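PDB 3HPY: catechol 2,3-dioxygenase from Pseudomonas sp. KL28, which probably uses iron to cleave the ring of catechol with molecular oxygen, giving 2-hydroxy-6-oxohexa-2,4-dienoate in aromatic hydrocarbon breakdown. Local coordinates for residues T93-A98 with T104-R109. Sequence-based numbering, arbitrary orientation.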
loop_
_atom_site.group_PDB
_atom_site.type_symbol
_atom_site.label_atom_id
_atom_site.label_comp_id
_atom_site.label_asym_id
_atom_site.label_seq_id
_atom_site.Cartn_x
_atom_site.Cartn_y
_atom_site.Cartn_z
ATOM N N THR C 93 -43.265 -15.440 -9.827
ATOM C CA THR C 93 -42.110 -15.207 -10.677
ATOM C C THR C 93 -42.481 -14.872 -12.115
ATOM O O THR C 93 -43.517 -15.306 -12.627
ATOM C CB THR C 93 -41.170 -16.433 -10.690
ATOM O OG1 THR C 93 -41.804 -17.523 -11.370
ATOM C CG2 THR C 93 -40.833 -16.856 -9.277
ATOM N N THR C 94 -41.613 -14.099 -12.757
ATOM C CA THR C 94 -41.803 -13.687 -14.140
ATOM C C THR C 94 -40.602 -14.173 -14.938
ATOM O O THR C 94 -39.458 -13.917 -14.565
ATOM C CB THR C 94 -41.868 -12.157 -14.255
ATOM O OG1 THR C 94 -42.788 -11.642 -13.283
ATOM C CG2 THR C 94 -42.324 -11.749 -15.649
ATOM N N ARG C 95 -40.848 -14.875 -16.037
ATOM C CA ARG C 95 -39.739 -15.366 -16.840
ATOM C C ARG C 95 -39.464 -14.455 -18.034
ATOM O O ARG C 95 -40.166 -14.515 -19.042
ATOM C CB ARG C 95 -40.032 -16.793 -17.308
ATOM C CG ARG C 95 -39.039 -17.337 -18.317
ATOM C CD ARG C 95 -37.686 -17.679 -17.700
ATOM N NE ARG C 95 -37.621 -19.062 -17.229
ATOM C CZ ARG C 95 -38.084 -19.485 -16.060
ATOM N NH1 ARG C 95 -38.656 -18.632 -15.217
ATOM N NH2 ARG C 95 -37.976 -20.768 -15.736
ATOM N N ILE C 96 -38.455 -13.594 -17.910
ATOM C CA ILE C 96 -38.082 -12.691 -18.998
ATOM C C ILE C 96 -37.359 -13.514 -20.061
ATOM O O ILE C 96 -36.377 -14.202 -19.764
ATOM C CB ILE C 96 -37.123 -11.567 -18.532
ATOM C CG1 ILE C 96 -37.837 -10.603 -17.579
ATOM C CG2 ILE C 96 -36.620 -10.780 -19.735
ATOM C CD1 ILE C 96 -38.117 -11.165 -16.202
ATOM N N PRO C 97 -37.825 -13.446 -21.317
ATOM C CA PRO C 97 -37.212 -14.199 -22.416
ATOM C C PRO C 97 -35.766 -13.843 -22.754
ATOM O O PRO C 97 -35.317 -12.713 -22.556
ATOM C CB PRO C 97 -38.165 -13.936 -23.584
ATOM C CG PRO C 97 -38.711 -12.568 -23.269
ATOM C CD PRO C 97 -38.974 -12.654 -21.797
ATOM N N ALA C 98 -35.045 -14.829 -23.278
ATOM C CA ALA C 98 -33.656 -14.645 -23.656
ATOM C C ALA C 98 -33.565 -13.670 -24.815
ATOM O O ALA C 98 -34.329 -13.758 -25.778
ATOM C CB ALA C 98 -33.042 -15.978 -24.048
ATOM N N THR C 104 -27.729 -11.702 -23.308
ATOM C CA THR C 104 -28.240 -12.363 -22.114
ATOM C C THR C 104 -29.323 -13.412 -22.363
ATOM O O THR C 104 -30.146 -13.289 -23.283
ATOM C CB THR C 104 -28.807 -11.336 -21.138
ATOM O OG1 THR C 104 -27.891 -10.241 -21.033
ATOM C CG2 THR C 104 -29.018 -11.963 -19.760
ATOM N N GLY C 105 -29.317 -14.438 -21.513
ATOM C CA GLY C 105 -30.287 -15.506 -21.612
ATOM C C GLY C 105 -31.521 -15.141 -20.825
ATOM O O GLY C 105 -31.589 -14.078 -20.211
ATOM N N GLU C 106 -32.511 -16.017 -20.840
ATOM C CA GLU C 106 -33.727 -15.734 -20.116
ATOM C C GLU C 106 -33.401 -15.712 -18.632
ATOM O O GLU C 106 -32.491 -16.406 -18.179
ATOM C CB GLU C 106 -34.756 -16.801 -20.419
ATOM C CG GLU C 106 -34.291 -18.147 -20.001
ATOM C CD GLU C 106 -35.348 -19.201 -20.185
ATOM O OE1 GLU C 106 -35.093 -20.342 -19.759
ATOM O OE2 GLU C 106 -36.426 -18.899 -20.749
ATOM N N ARG C 107 -34.151 -14.905 -17.889
ATOM C CA ARG C 107 -33.943 -14.754 -16.456
ATOM C C ARG C 107 -35.256 -14.807 -15.685
ATOM O O ARG C 107 -36.314 -14.454 -16.207
ATOM C CB ARG C 107 -33.258 -13.417 -16.176
ATOM C CG ARG C 107 -32.754 -12.704 -17.427
ATOM C CD ARG C 107 -33.082 -11.226 -17.376
ATOM N NE ARG C 107 -33.221 -10.662 -18.715
ATOM C CZ ARG C 107 -33.601 -9.411 -18.971
ATOM N NH1 ARG C 107 -33.879 -8.576 -17.973
ATOM N NH2 ARG C 107 -33.714 -9.005 -20.228
ATOM N N VAL C 108 -35.175 -15.240 -14.433
ATOM C CA VAL C 108 -36.343 -15.338 -13.569
ATOM C C VAL C 108 -36.361 -14.091 -12.696
ATOM O O VAL C 108 -35.393 -13.827 -11.983
ATOM C CB VAL C 108 -36.250 -16.581 -12.666
ATOM C CG1 VAL C 108 -37.552 -16.792 -11.929
ATOM C CG2 VAL C 108 -35.899 -17.798 -13.500
ATOM N N ARG C 109 -37.444 -13.316 -12.763
ATOM C CA ARG C 109 -37.543 -12.102 -11.963
ATOM C C ARG C 109 -38.712 -12.158 -10.993
ATOM O O ARG C 109 -39.785 -12.648 -11.330
ATOM C CB ARG C 109 -37.694 -10.865 -12.858
ATOM C CG ARG C 109 -37.610 -9.543 -12.096
ATOM C CD ARG C 109 -38.023 -8.357 -12.959
ATOM N NE ARG C 109 -37.172 -8.177 -14.135
ATOM C CZ ARG C 109 -37.388 -7.257 -15.070
ATOM N NH1 ARG C 109 -38.425 -6.436 -14.969
ATOM N NH2 ARG C 109 -36.570 -7.155 -16.110
HETATM O O HOH W 1 -32.681 -11.409 -21.378
#
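T93 meets V108 through CB, which rests 3.8 Å from V108 CG1 on the side of the hairpin that faces helix 76-89. T94 and R109 form an antiparallel hydrogen-bonded pair: T94 N gives to R109 O at 2.7 Å, and R109 N returns a nearly straight bond to T94 O. At R95, on the helix side again, CG runs anti to the backbone N (chi1 172°) and the chain then bends twice, laying the guanidinium across V108 with V108 CG2 3.4 Å from R95 NH1. E106 OE2 comes in at the guanidinium edge, a long salt bridge of 3.7 Å to R95 NE; D83 and E80 of the helix take NH1 and NH2. I96 pairs with R107 through both backbone bonds and splits its branches on the other face: I96 CG2 sits over the centre of the R107 guanidinium, 3.4 Å from R107 CZ, while CD1 packs on R109 CB. Beyond it, one water links P97 O, G105 O and R107 NE, and A98 CB rests against E106 N. In this edge hairpin of the N-terminal VOC domain, E119 binds R107 and R109, E100 also holds R107, and F68 is R109's cation-pi partner; the carboxylates probably offset the arginine charges, while V108 CG2 and I96 CG2 cover a face of the R95 and R107 guanidiniums.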